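Local coordinates for protein glycerol dehydrogenase (Schizosaccharomyces pombe, PDB 1TA9) that oxidises glycerol to dihydroxyacetone with NAD(+) as the acceptor, probably using a catalytic zinc ion, and so serves glycerol assimilation, at residues L311-I324 with V387-M401. Sequence-based numbering, arbitrary orientation.
With ZN (zinc ion), chain I.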
loop_
_atom_site.group_PDB
_atom_site.type_symbol
_atom_site.label_atom_id
_atom_site.label_comp_id
_atom_site.label_asym_id
_atom_site.label_seq_id
_atom_site.Cartn_x
_atom_site.Cartn_y
_atom_site.Cartn_z
ATOM N N LEU B 311 23.611 24.698 -9.892
ATOM C CA LEU B 311 22.698 25.133 -10.935
ATOM C C LEU B 311 22.923 24.201 -12.120
ATOM O O LEU B 311 23.993 23.600 -12.254
ATOM C CB LEU B 311 22.994 26.581 -11.350
ATOM C CG LEU B 311 22.844 27.658 -10.274
ATOM C CD1 LEU B 311 23.116 29.034 -10.877
ATOM C CD2 LEU B 311 21.434 27.596 -9.686
ATOM N N ALA B 312 21.916 24.070 -12.972
ATOM C CA ALA B 312 22.036 23.201 -14.131
ATOM C C ALA B 312 21.460 23.860 -15.382
ATOM O O ALA B 312 21.817 24.992 -15.713
ATOM C CB ALA B 312 21.342 21.864 -13.855
ATOM N N ALA B 313 20.564 23.160 -16.073
ATOM C CA ALA B 313 19.977 23.698 -17.294
ATOM C C ALA B 313 19.006 24.855 -17.076
ATOM O O ALA B 313 19.042 25.839 -17.815
ATOM C CB ALA B 313 19.285 22.588 -18.073
ATOM N N ALA B 314 18.142 24.739 -16.073
ATOM C CA ALA B 314 17.144 25.773 -15.804
ATOM C C ALA B 314 17.701 27.195 -15.835
ATOM O O ALA B 314 17.230 28.035 -16.601
ATOM C CB ALA B 314 16.463 25.512 -14.464
ATOM N N HIS B 315 18.702 27.471 -15.008
ATOM C CA HIS B 315 19.269 28.816 -14.983
ATOM C C HIS B 315 20.048 29.176 -16.238
ATOM O O HIS B 315 20.068 30.334 -16.650
ATOM C CB HIS B 315 20.125 29.008 -13.733
ATOM C CG HIS B 315 19.324 29.414 -12.537
ATOM N ND1 HIS B 315 18.411 28.574 -11.937
ATOM C CD2 HIS B 315 19.228 30.599 -11.892
ATOM C CE1 HIS B 315 17.782 29.226 -10.976
ATOM N NE2 HIS B 315 18.259 30.457 -10.929
ATOM N N ALA B 316 20.683 28.188 -16.856
ATOM C CA ALA B 316 21.422 28.443 -18.086
ATOM C C ALA B 316 20.411 28.890 -19.145
ATOM O O ALA B 316 20.677 29.793 -19.943
ATOM C CB ALA B 316 22.142 27.178 -18.534
ATOM N N ILE B 317 19.243 28.254 -19.139
ATOM C CA ILE B 317 18.186 28.589 -20.084
ATOM C C ILE B 317 17.650 29.984 -19.778
ATOM O O ILE B 317 17.336 30.749 -20.693
ATOM C CB ILE B 317 17.049 27.549 -20.024
ATOM C CG1 ILE B 317 17.595 26.193 -20.476
ATOM C CG2 ILE B 317 15.887 27.980 -20.910
ATOM C CD1 ILE B 317 16.676 25.034 -20.212
ATOM N N HIS B 318 17.551 30.312 -18.493
ATOM C CA HIS B 318 17.091 31.635 -18.086
ATOM C C HIS B 318 18.034 32.688 -18.668
ATOM O O HIS B 318 17.587 33.712 -19.187
ATOM C CB HIS B 318 17.059 31.745 -16.557
ATOM C CG HIS B 318 17.191 33.150 -16.046
ATOM N ND1 HIS B 318 18.396 33.818 -16.010
ATOM C CD2 HIS B 318 16.270 34.014 -15.556
ATOM C CE1 HIS B 318 18.213 35.030 -15.520
ATOM N NE2 HIS B 318 16.931 35.175 -15.235
ATOM N N ASN B 319 19.335 32.423 -18.589
ATOM C CA ASN B 319 20.330 33.356 -19.112
ATOM C C ASN B 319 20.253 33.456 -20.633
ATOM O O ASN B 319 20.442 34.532 -21.199
ATOM C CB ASN B 319 21.739 32.932 -18.686
ATOM C CG ASN B 319 21.931 32.984 -17.183
ATOM O OD1 ASN B 319 21.269 33.756 -16.491
ATOM N ND2 ASN B 319 22.853 32.177 -16.674
ATOM N N GLY B 320 19.973 32.335 -21.290
ATOM C CA GLY B 320 19.865 32.350 -22.739
ATOM C C GLY B 320 18.658 33.156 -23.192
ATOM O O GLY B 320 18.726 33.889 -24.180
ATOM N N MET B 321 17.552 33.018 -22.462
ATOM C CA MET B 321 16.306 33.722 -22.772
ATOM C C MET B 321 16.469 35.235 -22.774
ATOM O O MET B 321 15.873 35.931 -23.594
ATOM C CB MET B 321 15.221 33.368 -21.754
ATOM C CG MET B 321 14.668 31.962 -21.844
ATOM S SD MET B 321 13.444 31.687 -20.533
ATOM C CE MET B 321 14.345 30.608 -19.437
ATOM N N THR B 322 17.259 35.743 -21.838
ATOM C CA THR B 322 17.470 37.178 -21.738
ATOM C C THR B 322 18.010 37.726 -23.051
ATOM O O THR B 322 17.822 38.900 -23.366
ATOM C CB THR B 322 18.457 37.516 -20.610
ATOM O OG1 THR B 322 19.775 37.100 -20.987
ATOM C CG2 THR B 322 18.055 36.802 -19.325
ATOM N N ALA B 323 18.674 36.867 -23.820
ATOM C CA ALA B 323 19.241 37.267 -25.104
ATOM C C ALA B 323 18.155 37.549 -26.138
ATOM O O ALA B 323 18.433 38.105 -27.197
ATOM C CB ALA B 323 20.183 36.190 -25.619
ATOM N N ILE B 324 16.920 37.161 -25.836
ATOM C CA ILE B 324 15.807 37.398 -26.751
ATOM C C ILE B 324 15.449 38.884 -26.726
ATOM O O ILE B 324 15.105 39.475 -27.751
ATOM C CB ILE B 324 14.560 36.580 -26.342
ATOM C CG1 ILE B 324 14.856 35.083 -26.467
ATOM C CG2 ILE B 324 13.368 36.964 -27.213
ATOM C CD1 ILE B 324 13.734 34.189 -25.964
ATOM N N VAL B 387 19.207 31.394 -28.421
ATOM C CA VAL B 387 19.099 31.132 -26.993
ATOM C C VAL B 387 19.858 29.851 -26.678
ATOM O O VAL B 387 20.553 29.763 -25.664
ATOM C CB VAL B 387 17.626 30.970 -26.550
ATOM C CG1 VAL B 387 17.566 30.511 -25.098
ATOM C CG2 VAL B 387 16.885 32.297 -26.701
ATOM N N GLY B 388 19.723 28.863 -27.558
ATOM C CA GLY B 388 20.404 27.598 -27.363
ATOM C C GLY B 388 21.905 27.788 -27.303
ATOM O O GLY B 388 22.580 27.217 -26.444
ATOM N N ARG B 389 22.436 28.592 -28.219
ATOM C CA ARG B 389 23.865 28.854 -28.243
ATOM C C ARG B 389 24.293 29.564 -26.960
ATOM O O ARG B 389 25.320 29.229 -26.371
ATOM C CB ARG B 389 24.238 29.700 -29.469
ATOM C CG ARG B 389 24.214 28.933 -30.794
ATOM C CD ARG B 389 24.926 29.714 -31.900
ATOM N NE ARG B 389 24.157 30.868 -32.356
ATOM C CZ ARG B 389 23.156 30.801 -33.228
ATOM N NH1 ARG B 389 22.805 29.633 -33.750
ATOM N NH2 ARG B 389 22.500 31.897 -33.574
ATOM N N ALA B 390 23.505 30.540 -26.522
ATOM C CA ALA B 390 23.822 31.277 -25.298
ATOM C C ALA B 390 23.772 30.343 -24.092
ATOM O O ALA B 390 24.605 30.420 -23.188
ATOM C CB ALA B 390 22.832 32.425 -25.105
ATOM N N THR B 391 22.783 29.459 -24.086
ATOM C CA THR B 391 22.605 28.503 -23.002
ATOM C C THR B 391 23.795 27.558 -22.868
ATOM O O THR B 391 24.186 27.187 -21.759
ATOM C CB THR B 391 21.340 27.654 -23.233
ATOM O OG1 THR B 391 20.190 28.509 -23.264
ATOM C CG2 THR B 391 21.172 26.615 -22.127
ATOM N N LEU B 392 24.377 27.182 -24.001
ATOM C CA LEU B 392 25.488 26.240 -24.004
ATOM C C LEU B 392 26.900 26.819 -23.933
ATOM O O LEU B 392 27.873 26.099 -24.162
ATOM C CB LEU B 392 25.362 25.322 -25.225
ATOM C CG LEU B 392 24.129 24.407 -25.187
ATOM C CD1 LEU B 392 23.851 23.839 -26.570
ATOM C CD2 LEU B 392 24.352 23.289 -24.175
ATOM N N ARG B 393 27.021 28.103 -23.613
ATOM C CA ARG B 393 28.342 28.712 -23.503
ATOM C C ARG B 393 29.171 27.942 -22.470
ATOM O O ARG B 393 28.634 27.422 -21.487
ATOM C CB ARG B 393 28.213 30.191 -23.123
ATOM C CG ARG B 393 27.743 31.054 -24.295
ATOM C CD ARG B 393 27.459 32.499 -23.910
ATOM N NE ARG B 393 28.618 33.167 -23.327
ATOM C CZ ARG B 393 28.752 33.440 -22.033
ATOM N NH1 ARG B 393 29.846 34.049 -21.598
ATOM N NH2 ARG B 393 27.791 33.114 -21.174
ATOM N N PRO B 394 30.496 27.859 -22.681
ATOM C CA PRO B 394 31.405 27.143 -21.779
ATOM C C PRO B 394 31.235 27.359 -20.274
ATOM O O PRO B 394 31.346 26.409 -19.498
ATOM C CB PRO B 394 32.793 27.554 -22.285
ATOM C CG PRO B 394 32.553 28.872 -22.954
ATOM C CD PRO B 394 31.258 28.633 -23.676
ATOM N N ASP B 395 30.956 28.589 -19.857
ATOM C CA ASP B 395 30.799 28.879 -18.434
ATOM C C ASP B 395 29.425 28.562 -17.841
ATOM O O ASP B 395 29.242 28.655 -16.627
ATOM C CB ASP B 395 31.118 30.351 -18.158
ATOM C CG ASP B 395 32.509 30.744 -18.612
ATOM O OD1 ASP B 395 33.482 30.054 -18.229
ATOM O OD2 ASP B 395 32.626 31.750 -19.348
ATOM N N GLU B 396 28.466 28.188 -18.683
ATOM C CA GLU B 396 27.115 27.898 -18.205
ATOM C C GLU B 396 26.959 26.661 -17.327
ATOM O O GLU B 396 27.656 25.657 -17.498
ATOM C CB GLU B 396 26.141 27.818 -19.382
ATOM C CG GLU B 396 25.573 29.173 -19.792
ATOM C CD GLU B 396 24.801 29.860 -18.670
ATOM O OE1 GLU B 396 24.491 29.200 -17.655
ATOM O OE2 GLU B 396 24.491 31.064 -18.807
ATOM N N SER B 397 26.020 26.748 -16.392
ATOM C CA SER B 397 25.755 25.667 -15.451
ATOM C C SER B 397 25.167 24.405 -16.077
ATOM O O SER B 397 25.162 23.349 -15.448
ATOM C CB SER B 397 24.828 26.165 -14.337
ATOM O OG SER B 397 23.602 26.645 -14.866
ATOM N N ILE B 398 24.674 24.504 -17.308
ATOM C CA ILE B 398 24.084 23.335 -17.952
ATOM C C ILE B 398 25.121 22.218 -18.131
ATOM O O ILE B 398 24.772 21.041 -18.212
ATOM C CB ILE B 398 23.453 23.709 -19.322
ATOM C CG1 ILE B 398 22.638 22.532 -19.858
ATOM C CG2 ILE B 398 24.540 24.096 -20.326
ATOM C CD1 ILE B 398 21.745 22.898 -21.023
ATOM N N HIS B 399 26.397 22.586 -18.160
ATOM C CA HIS B 399 27.456 21.600 -18.336
ATOM C C HIS B 399 27.677 20.710 -17.114
ATOM O O HIS B 399 28.474 19.773 -17.164
ATOM C CB HIS B 399 28.748 22.309 -18.735
ATOM C CG HIS B 399 28.619 23.093 -20.003
ATOM N ND1 HIS B 399 28.349 22.499 -21.217
ATOM C CD2 HIS B 399 28.656 24.426 -20.235
ATOM C CE1 HIS B 399 28.223 23.433 -22.143
ATOM N NE2 HIS B 399 28.404 24.611 -21.573
ATOM N N ASN B 400 26.976 20.997 -16.016
ATOM C CA ASN B 400 27.098 20.170 -14.813
ATOM C C ASN B 400 26.310 18.879 -15.013
ATOM O O ASN B 400 26.532 17.890 -14.315
ATOM C CB ASN B 400 26.557 20.899 -13.570
ATOM C CG ASN B 400 27.467 22.020 -13.105
ATOM O OD1 ASN B 400 28.690 21.898 -13.149
ATOM N ND2 ASN B 400 26.871 23.116 -12.639
ATOM N N MET B 401 25.386 18.891 -15.971
ATOM C CA MET B 401 24.572 17.711 -16.261
ATOM C C MET B 401 25.382 16.677 -17.036
ATOM O O MET B 401 26.170 17.023 -17.921
ATOM C CB MET B 401 23.328 18.104 -17.069
ATOM C CG MET B 401 22.354 18.985 -16.307
ATOM S SD MET B 401 20.938 19.528 -17.282
ATOM C CE MET B 401 19.941 18.028 -17.342
HETATM ZN ZN ZN I . 17.709 32.030 -9.499
#
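Asn-319 and Glu-396 are joined by a hydrogen bond, ND2 to OE2 at 2.9 Å, on the syn lone pair of that oxygen, with amide and carboxylate planes 43° apart. A bend at chi2 (-60°) brings the carboxylate back against the helix, where OE1 lies 3.2 Å from Ala-316 CB and accepts from Ser-397 N. With alanine at Glu-396, the Asn-319 amide is likely to lose this acceptor and a gap to open beside Ala-316. Ser-397 OG donates to O of the N-cap residue Ala-312 at 2.6 Å, on a lone pair, and Asn-400 ND2 reaches Leu-311 O at 2.9 Å.

Apolar packing makes up much of the rest. Ile-398 CG1 and Met-401 SD press on Ala-313 CB. A CB on Gly-320 would clash with Thr-391 OG1 and Val-387 O. Val-387 CG2 meets Ile-324 CG1 tightly at 3.5 Å. The axes of 313-322 and 387-391 approach to 7.7 Å, with 131° between their directions.

The end of His-315 leads away to zinc, shared with Asp-232 and His-333; ND1 is hydrogen-bonded to Glu-239 OE2. The contact packs this zinc-ligand helix within the helical part of an iron-containing alcohol dehydrogenase, among helices 223-245, 333-347 and 407-428 and strand 198-203.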